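PDB 4OPW: uncharacterized protein from Parabacteroides merdae ATCC 43184, which is of unknown function but probably acts as a cell-surface adhesin. Local coordinates for residues 181-195 against 200-214. Residues are numbered along the deposited sequence; the frame is centred on the assembly and turned at random.
With EDO (1,2-ethanediol), chain D.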
ATOM      1  N   ILE A 181      -8.561  -7.060  -7.639  1.00 18.18           N
ATOM      2  CA  ILE A 181      -8.161  -5.728  -8.084  1.00 17.75           C
ATOM      3  C   ILE A 181      -9.452  -5.020  -8.498  1.00 21.47           C
ATOM      4  O   ILE A 181     -10.186  -5.546  -9.337  1.00 22.39           O
ATOM      5  CB  ILE A 181      -7.087  -5.734  -9.224  1.00 20.10           C
ATOM      6  CG1 ILE A 181      -5.719  -6.266  -8.701  1.00 20.63           C
ATOM      7  CG2 ILE A 181      -6.932  -4.319  -9.855  1.00 19.78           C
ATOM      8  CD1 ILE A 181      -4.667  -6.596  -9.779  1.00 22.14           C
HETATM    9  N   MSE A 182      -9.745  -3.858  -7.885  1.00 16.48           N
HETATM   10  CA  MSE A 182     -10.914  -3.038  -8.214  0.50 15.80           C
HETATM   11  C   MSE A 182     -10.391  -1.752  -8.846  1.00 21.28           C
HETATM   12  O   MSE A 182     -10.009  -0.810  -8.123  1.00 20.39           O
HETATM   13  CB  MSE A 182     -11.763  -2.771  -6.964  0.50 17.40           C
HETATM   14  CG  MSE A 182     -12.544  -3.988  -6.480  0.50 23.37           C
HETATM   15 SE   MSE A 182     -12.935  -3.844  -4.582  0.38 30.02          SE
HETATM   16  CE  MSE A 182     -11.195  -4.291  -3.884  0.50 26.81           C
ATOM     17  N   ALA A 183     -10.277  -1.735 -10.191  1.00 20.14           N
ATOM     18  CA  ALA A 183      -9.724  -0.592 -10.904  1.00 20.00           C
ATOM     19  C   ALA A 183     -10.550  -0.173 -12.128  1.00 23.51           C
ATOM     20  O   ALA A 183      -9.983   0.322 -13.102  1.00 22.16           O
ATOM     21  CB  ALA A 183      -8.281  -0.879 -11.314  1.00 20.37           C
ATOM     22  N   PHE A 184     -11.905  -0.272 -12.046  1.00 20.74           N
ATOM     23  CA  PHE A 184     -12.746   0.256 -13.129  1.00 21.54           C
ATOM     24  C   PHE A 184     -12.594   1.789 -13.263  1.00 26.50           C
ATOM     25  O   PHE A 184     -12.782   2.346 -14.352  1.00 26.25           O
ATOM     26  CB  PHE A 184     -14.227  -0.059 -12.868  1.00 23.42           C
ATOM     27  CG  PHE A 184     -14.719  -1.450 -13.175  1.00 24.38           C
ATOM     28  CD1 PHE A 184     -14.284  -2.126 -14.313  1.00 26.44           C
ATOM     29  CD2 PHE A 184     -15.695  -2.048 -12.385  1.00 25.87           C
ATOM     30  CE1 PHE A 184     -14.770  -3.402 -14.620  1.00 27.84           C
ATOM     31  CE2 PHE A 184     -16.210  -3.311 -12.712  1.00 29.00           C
ATOM     32  CZ  PHE A 184     -15.731  -3.984 -13.819  1.00 26.95           C
ATOM     33  N   GLY A 185     -12.257   2.447 -12.148  1.00 24.17           N
ATOM     34  CA  GLY A 185     -12.111   3.900 -12.087  1.00 23.84           C
ATOM     35  C   GLY A 185     -10.843   4.473 -12.697  1.00 26.46           C
ATOM     36  O   GLY A 185     -10.729   5.697 -12.829  1.00 27.25           O
ATOM     37  N   VAL A 186      -9.857   3.619 -13.038  1.00 21.33           N
ATOM     38  CA  VAL A 186      -8.595   4.090 -13.602  1.00 20.97           C
ATOM     39  C   VAL A 186      -8.557   3.815 -15.112  1.00 24.27           C
ATOM     40  O   VAL A 186      -8.456   2.659 -15.540  1.00 23.89           O
ATOM     41  CB  VAL A 186      -7.352   3.494 -12.869  1.00 23.03           C
ATOM     42  CG1 VAL A 186      -6.046   3.981 -13.504  1.00 22.84           C
ATOM     43  CG2 VAL A 186      -7.382   3.852 -11.387  1.00 22.02           C
ATOM     44  N   ALA A 187      -8.612   4.889 -15.908  1.00 23.09           N
ATOM     45  CA  ALA A 187      -8.538   4.769 -17.362  1.00 23.67           C
ATOM     46  C   ALA A 187      -7.076   4.615 -17.789  1.00 27.17           C
ATOM     47  O   ALA A 187      -6.216   5.429 -17.424  1.00 25.62           O
ATOM     48  CB  ALA A 187      -9.174   5.966 -18.041  1.00 25.49           C
ATOM     49  N   VAL A 188      -6.797   3.552 -18.555  1.00 23.86           N
ATOM     50  CA  VAL A 188      -5.446   3.235 -19.031  1.00 22.40           C
ATOM     51  C   VAL A 188      -5.480   2.829 -20.510  1.00 26.08           C
ATOM     52  O   VAL A 188      -6.092   1.812 -20.795  1.00 24.68           O
ATOM     53  CB  VAL A 188      -4.763   2.096 -18.216  1.00 25.19           C
ATOM     54  CG1 VAL A 188      -3.303   1.940 -18.640  1.00 24.99           C
ATOM     55  CG2 VAL A 188      -4.895   2.280 -16.703  1.00 24.45           C
ATOM     56  N   PRO A 189      -4.719   3.469 -21.426  1.00 24.91           N
ATOM     57  CA  PRO A 189      -4.733   3.019 -22.832  1.00 26.14           C
ATOM     58  C   PRO A 189      -4.168   1.602 -23.055  1.00 29.82           C
ATOM     59  O   PRO A 189      -4.808   0.815 -23.752  1.00 30.95           O
ATOM     60  CB  PRO A 189      -3.879   4.076 -23.554  1.00 29.01           C
ATOM     61  CG  PRO A 189      -3.912   5.270 -22.669  1.00 32.60           C
ATOM     62  CD  PRO A 189      -3.935   4.707 -21.273  1.00 27.25           C
ATOM     63  N   GLU A 190      -3.001   1.267 -22.450  1.00 24.13           N
ATOM     64  CA  GLU A 190      -2.328  -0.031 -22.636  0.50 22.83           C
ATOM     65  C   GLU A 190      -2.330  -0.844 -21.350  1.00 24.64           C
ATOM     66  O   GLU A 190      -1.632  -0.492 -20.395  1.00 23.03           O
ATOM     67  CB  GLU A 190      -0.873   0.170 -23.112  0.50 24.04           C
ATOM     68  CG  GLU A 190      -0.712   0.865 -24.455  0.50 32.62           C
ATOM     69  CD  GLU A 190      -1.392   0.185 -25.625  0.50 45.93           C
ATOM     70  OE1 GLU A 190      -1.195  -1.038 -25.813  0.50 43.59           O
ATOM     71  OE2 GLU A 190      -2.131   0.883 -26.354  0.50 34.75           O
ATOM     72  N   VAL A 191      -3.099  -1.957 -21.327  1.00 21.65           N
ATOM     73  CA  VAL A 191      -3.193  -2.793 -20.127  1.00 20.82           C
ATOM     74  C   VAL A 191      -2.735  -4.214 -20.390  1.00 25.23           C
ATOM     75  O   VAL A 191      -3.058  -4.806 -21.434  1.00 24.62           O
ATOM     76  CB  VAL A 191      -4.648  -2.812 -19.539  1.00 23.52           C
ATOM     77  CG1 VAL A 191      -4.766  -3.711 -18.288  1.00 21.35           C
ATOM     78  CG2 VAL A 191      -5.142  -1.405 -19.212  1.00 23.71           C
ATOM     79  N   ASN A 192      -1.984  -4.764 -19.427  0.50 21.30           N
ATOM     80  CA  ASN A 192      -1.569  -6.156 -19.361  0.50 21.87           C
ATOM     81  C   ASN A 192      -2.181  -6.719 -18.077  0.50 25.29           C
ATOM     82  O   ASN A 192      -1.923  -6.172 -17.007  0.50 25.48           O
ATOM     83  CB  ASN A 192      -0.041  -6.292 -19.376  0.50 24.52           C
ATOM     84  CG  ASN A 192       0.490  -6.861 -20.666  0.50 60.73           C
ATOM     85  OD1 ASN A 192       0.489  -6.205 -21.714  0.50 54.63           O
ATOM     86  ND2 ASN A 192       0.935  -8.107 -20.622  0.50 58.24           N
ATOM     87  N   CYS A 193      -3.032  -7.756 -18.177  1.00 21.04           N
ATOM     88  CA  CYS A 193      -3.690  -8.337 -16.988  1.00 19.83           C
ATOM     89  C   CYS A 193      -3.497  -9.829 -16.967  1.00 22.51           C
ATOM     90  O   CYS A 193      -3.822 -10.515 -17.944  1.00 21.59           O
ATOM     91  CB  CYS A 193      -5.168  -7.962 -16.918  1.00 20.68           C
ATOM     92  SG  CYS A 193      -5.976  -8.383 -15.346  1.00 24.03           S
ATOM     93  N   LYS A 194      -2.981 -10.349 -15.846  0.50 18.57           N
ATOM     94  CA  LYS A 194      -2.697 -11.772 -15.714  0.50 18.67           C
ATOM     95  C   LYS A 194      -3.193 -12.314 -14.377  0.50 22.19           C
ATOM     96  O   LYS A 194      -2.923 -11.721 -13.326  0.50 20.55           O
ATOM     97  CB  LYS A 194      -1.185 -12.014 -15.877  0.50 21.16           C
ATOM     98  CG  LYS A 194      -0.765 -13.480 -15.962  0.50 31.65           C
ATOM     99  CD  LYS A 194       0.754 -13.588 -16.058  0.50 42.21           C
ATOM    100  CE  LYS A 194       1.263 -14.987 -15.825  0.50 49.86           C
ATOM    101  NZ  LYS A 194       2.740 -15.017 -15.645  0.50 53.65           N
ATOM    102  N   ILE A 195      -3.943 -13.436 -14.426  1.00 19.30           N
ATOM    103  CA  ILE A 195      -4.457 -14.125 -13.230  1.00 18.04           C
ATOM    104  C   ILE A 195      -3.988 -15.581 -13.299  1.00 22.85           C
ATOM    105  O   ILE A 195      -4.273 -16.266 -14.280  1.00 24.20           O
ATOM    106  CB  ILE A 195      -5.998 -14.030 -12.990  1.00 21.17           C
ATOM    107  CG1 ILE A 195      -6.463 -12.544 -12.892  1.00 22.01           C
ATOM    108  CG2 ILE A 195      -6.374 -14.816 -11.691  1.00 20.25           C
ATOM    109  CD1 ILE A 195      -7.978 -12.342 -12.733  1.00 25.86           C
ATOM    110  N   SER A 200     -10.080 -11.941  -9.064  1.00 20.07           N
ATOM    111  CA  SER A 200     -10.987 -11.057  -9.778  1.00 20.59           C
ATOM    112  C   SER A 200     -10.297  -9.738 -10.074  1.00 22.78           C
ATOM    113  O   SER A 200      -9.794  -9.075  -9.150  1.00 21.43           O
ATOM    114  CB  SER A 200     -12.258 -10.830  -8.943  1.00 24.99           C
ATOM    115  OG  SER A 200     -13.051  -9.762  -9.431  1.00 31.87           O
ATOM    116  N   ALA A 201     -10.259  -9.369 -11.357  1.00 20.27           N
ATOM    117  CA  ALA A 201      -9.698  -8.078 -11.740  1.00 20.61           C
ATOM    118  C   ALA A 201     -10.747  -7.275 -12.482  1.00 26.38           C
ATOM    119  O   ALA A 201     -11.331  -7.780 -13.435  1.00 28.48           O
ATOM    120  CB  ALA A 201      -8.441  -8.242 -12.595  1.00 21.62           C
ATOM    121  N   GLN A 202     -11.011  -6.046 -12.023  1.00 21.20           N
ATOM    122  CA  GLN A 202     -11.941  -5.079 -12.643  1.00 21.55           C
ATOM    123  C   GLN A 202     -11.081  -3.981 -13.206  1.00 23.57           C
ATOM    124  O   GLN A 202     -10.375  -3.323 -12.442  1.00 21.84           O
ATOM    125  CB  GLN A 202     -12.936  -4.552 -11.625  1.00 22.07           C
ATOM    126  CG  GLN A 202     -13.893  -5.620 -11.098  1.00 22.60           C
ATOM    127  CD  GLN A 202     -14.783  -5.081 -10.012  1.00 33.76           C
ATOM    128  OE1 GLN A 202     -14.520  -4.030  -9.420  1.00 27.34           O
ATOM    129  NE2 GLN A 202     -15.855  -5.790  -9.725  1.00 30.53           N
ATOM    130  N   ILE A 203     -11.044  -3.828 -14.528  1.00 20.80           N
ATOM    131  CA  ILE A 203     -10.090  -2.909 -15.147  1.00 20.24           C
ATOM    132  C   ILE A 203     -10.744  -2.045 -16.226  1.00 22.76           C
ATOM    133  O   ILE A 203     -11.863  -2.344 -16.661  1.00 22.93           O
ATOM    134  CB  ILE A 203      -8.881  -3.724 -15.713  1.00 23.42           C
ATOM    135  CG1 ILE A 203      -9.349  -4.762 -16.772  1.00 25.26           C
ATOM    136  CG2 ILE A 203      -8.090  -4.379 -14.569  1.00 22.25           C
ATOM    137  CD1 ILE A 203      -8.223  -5.566 -17.430  1.00 29.57           C
ATOM    138  N   HIS A 204     -10.063  -0.946 -16.619  1.00 20.93           N
ATOM    139  CA  HIS A 204     -10.627  -0.023 -17.614  1.00 22.49           C
ATOM    140  C   HIS A 204      -9.581   0.320 -18.704  1.00 25.79           C
ATOM    141  O   HIS A 204      -9.058   1.438 -18.741  1.00 24.13           O
ATOM    142  CB  HIS A 204     -11.195   1.232 -16.912  1.00 23.70           C
ATOM    143  CG  HIS A 204     -11.803   2.267 -17.811  1.00 28.31           C
ATOM    144  ND1 HIS A 204     -12.332   1.943 -19.052  1.00 31.30           N
ATOM    145  CD2 HIS A 204     -11.979   3.590 -17.598  1.00 30.56           C
ATOM    146  CE1 HIS A 204     -12.759   3.084 -19.569  1.00 31.48           C
ATOM    147  NE2 HIS A 204     -12.577   4.099 -18.727  1.00 31.16           N
ATOM    148  N   PRO A 205      -9.255  -0.660 -19.588  1.00 24.35           N
ATOM    149  CA  PRO A 205      -8.361  -0.361 -20.732  1.00 24.31           C
ATOM    150  C   PRO A 205      -9.094   0.524 -21.741  1.00 27.15           C
ATOM    151  O   PRO A 205     -10.283   0.319 -21.947  1.00 27.07           O
ATOM    152  CB  PRO A 205      -8.037  -1.748 -21.320  1.00 25.79           C
ATOM    153  CG  PRO A 205      -8.815  -2.738 -20.520  1.00 29.15           C
ATOM    154  CD  PRO A 205      -9.827  -2.015 -19.708  1.00 25.80           C
ATOM    155  N   THR A 206      -8.429   1.537 -22.320  1.00 23.77           N
ATOM    156  CA  THR A 206      -9.111   2.438 -23.260  1.00 25.50           C
ATOM    157  C   THR A 206      -8.579   2.286 -24.695  1.00 31.78           C
ATOM    158  O   THR A 206      -9.080   2.957 -25.604  1.00 31.94           O
ATOM    159  CB  THR A 206      -9.062   3.894 -22.794  1.00 32.19           C
ATOM    160  OG1 THR A 206      -7.705   4.329 -22.774  1.00 32.59           O
ATOM    161  CG2 THR A 206      -9.748   4.102 -21.442  1.00 29.07           C
ATOM    162  N   ASP A 207      -7.608   1.380 -24.923  1.00 27.86           N
ATOM    163  CA  ASP A 207      -7.127   1.167 -26.287  1.00 29.36           C
ATOM    164  C   ASP A 207      -6.829  -0.312 -26.523  1.00 33.45           C
ATOM    165  O   ASP A 207      -7.389  -0.897 -27.463  1.00 33.60           O
ATOM    166  CB  ASP A 207      -5.890   2.028 -26.604  1.00 30.62           C
ATOM    167  CG  ASP A 207      -5.393   1.848 -28.026  1.00 46.17           C
ATOM    168  OD1 ASP A 207      -6.179   2.096 -28.966  1.00 47.56           O
ATOM    169  OD2 ASP A 207      -4.245   1.394 -28.198  1.00 54.17           O
ATOM    170  N   ASN A 208      -5.950  -0.915 -25.684  1.00 27.43           N
ATOM    171  CA  ASN A 208      -5.610  -2.321 -25.849  0.50 26.67           C
ATOM    172  C   ASN A 208      -5.466  -3.029 -24.525  1.00 29.17           C
ATOM    173  O   ASN A 208      -4.947  -2.459 -23.560  1.00 27.87           O
ATOM    174  CB  ASN A 208      -4.330  -2.499 -26.653  0.50 26.08           C
ATOM    175  CG  ASN A 208      -4.220  -3.864 -27.276  0.50 40.59           C
ATOM    176  OD1 ASN A 208      -4.898  -4.186 -28.261  0.50 38.14           O
ATOM    177  ND2 ASN A 208      -3.371  -4.700 -26.713  0.50 28.91           N
ATOM    178  N   LEU A 209      -5.905  -4.284 -24.514  1.00 24.35           N
ATOM    179  CA  LEU A 209      -5.818  -5.158 -23.362  1.00 22.46           C
ATOM    180  C   LEU A 209      -5.234  -6.501 -23.762  1.00 26.04           C
ATOM    181  O   LEU A 209      -5.745  -7.152 -24.668  1.00 26.81           O
ATOM    182  CB  LEU A 209      -7.211  -5.375 -22.721  1.00 21.81           C
ATOM    183  CG  LEU A 209      -7.320  -6.525 -21.687  1.00 23.67           C
ATOM    184  CD1 LEU A 209      -6.480  -6.242 -20.432  1.00 23.55           C
ATOM    185  CD2 LEU A 209      -8.785  -6.852 -21.342  1.00 24.44           C
ATOM    186  N   LYS A 210      -4.169  -6.910 -23.055  1.00 22.06           N
ATOM    187  CA  LYS A 210      -3.566  -8.231 -23.210  0.50 21.73           C
ATOM    188  C   LYS A 210      -3.929  -9.000 -21.942  1.00 24.69           C
ATOM    189  O   LYS A 210      -3.515  -8.602 -20.846  1.00 22.73           O
ATOM    190  CB  LYS A 210      -2.055  -8.135 -23.448  0.50 23.68           C
ATOM    191  CG  LYS A 210      -1.702  -7.533 -24.805  0.50 25.87           C
ATOM    192  CD  LYS A 210      -0.228  -7.505 -24.975  0.50 39.68           C
ATOM    193  CE  LYS A 210       0.207  -6.787 -26.211  0.50 46.27           C
ATOM    194  NZ  LYS A 210       1.631  -7.062 -26.436  0.50 55.00           N
ATOM    195  N   ALA A 211      -4.770 -10.038 -22.075  1.00 22.02           N
ATOM    196  CA  ALA A 211      -5.250 -10.802 -20.921  1.00 21.41           C
ATOM    197  C   ALA A 211      -4.792 -12.248 -20.936  1.00 24.15           C
ATOM    198  O   ALA A 211      -4.891 -12.935 -21.966  1.00 22.14           O
ATOM    199  CB  ALA A 211      -6.774 -10.743 -20.866  1.00 22.54           C
ATOM    200  N   THR A 212      -4.294 -12.714 -19.775  1.00 22.49           N
ATOM    201  CA  THR A 212      -3.844 -14.097 -19.610  1.00 23.32           C
ATOM    202  C   THR A 212      -4.436 -14.671 -18.332  1.00 26.39           C
ATOM    203  O   THR A 212      -4.252 -14.095 -17.261  1.00 25.69           O
ATOM    204  CB  THR A 212      -2.308 -14.212 -19.607  1.00 31.80           C
ATOM    205  OG1 THR A 212      -1.751 -13.424 -20.668  1.00 31.83           O
ATOM    206  CG2 THR A 212      -1.834 -15.673 -19.721  1.00 32.18           C
ATOM    207  N   ILE A 213      -5.134 -15.809 -18.447  1.00 22.36           N
ATOM    208  CA  ILE A 213      -5.705 -16.497 -17.285  1.00 21.88           C
ATOM    209  C   ILE A 213      -5.295 -17.951 -17.310  1.00 23.26           C
ATOM    210  O   ILE A 213      -5.426 -18.589 -18.345  1.00 21.59           O
ATOM    211  CB  ILE A 213      -7.268 -16.386 -17.219  1.00 25.28           C
ATOM    212  CG1 ILE A 213      -7.737 -14.908 -17.050  1.00 24.64           C
ATOM    213  CG2 ILE A 213      -7.838 -17.318 -16.106  1.00 25.13           C
ATOM    214  CD1 ILE A 213      -9.222 -14.670 -17.163  1.00 29.07           C
ATOM    215  N   VAL A 214      -4.836 -18.480 -16.149  1.00 20.28           N
ATOM    216  CA  VAL A 214      -4.577 -19.908 -15.939  1.00 20.75           C
ATOM    217  C   VAL A 214      -5.294 -20.233 -14.634  1.00 24.13           C
ATOM    218  O   VAL A 214      -4.817 -19.831 -13.564  1.00 24.12           O
ATOM    219  CB  VAL A 214      -3.082 -20.345 -15.940  1.00 24.81           C
ATOM    220  CG1 VAL A 214      -2.964 -21.862 -15.732  1.00 24.91           C
ATOM    221  CG2 VAL A 214      -2.375 -19.917 -17.220  1.00 24.73           C
TER
HETATM  222  C1  EDO D 302      -9.550   7.909 -21.804  1.00 48.40           C
HETATM  223  O1  EDO D 302     -10.339   7.762 -20.638  1.00 49.22           O
HETATM  224  C2  EDO D 302      -8.055   7.932 -21.432  1.00 46.15           C
HETATM  225  O2  EDO D 302      -7.520   6.615 -21.431  1.00 42.28           O
HETATM  226  O   HOH W   1     -12.504  -7.236  -8.463  1.00 30.25           O
HETATM  227  O   HOH W   2      -7.934   0.053 -14.852  1.00 20.20           O
HETATM  228  O   HOH W   3     -13.511  -1.211  -9.750  1.00 22.02           O
HETATM  229  O   HOH W   4      -2.137  -4.178 -24.218  1.00 37.31           O
HETATM  230  O   HOH W   5      -1.402 -10.752 -20.047  1.00 30.14           O
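Phe184 and Gln202 meet on the outer face of the solenoid: CB of Gln202 stands over the centre of the Phe184 ring, a CH-pi contact of 3.5 Å to the centroid and 7° off the ring normal. Extended beyond CG, the Gln202 chain continues across the ring, bringing its amide to within 14° of parallel with it, and CD lies 3.5 Å from Phe184 CE2. A water accepts from Phe184 N and donates to Gln202 OE1, tying the amide back to the turn. At the type I turn from Ala183 to Val186, a second water accepts from His204 N and donates to the carbonyls of Ala183 and Val186, filling the step where direct strand pairing lapses. Inside, Ile195 reaches across the interior with CD1 to 4.1 Å from Ala201 CB, beside Cys193, whose SG, anti to its backbone N (chi1 -170°), lies 3.7 Å from the same methyl. Between the parallel strands 191-195 and 208-214 the backbone bonds run unbroken, for example Cys193 N to Lys210 O at 2.8 Å, whereas a beta bulge shifts the register between Val188 and Glu190. Two successive coils, stacked strand on strand around an apolar interior, are characteristic of a parallel beta-helix, consistent with the pectate-lyase-like clan.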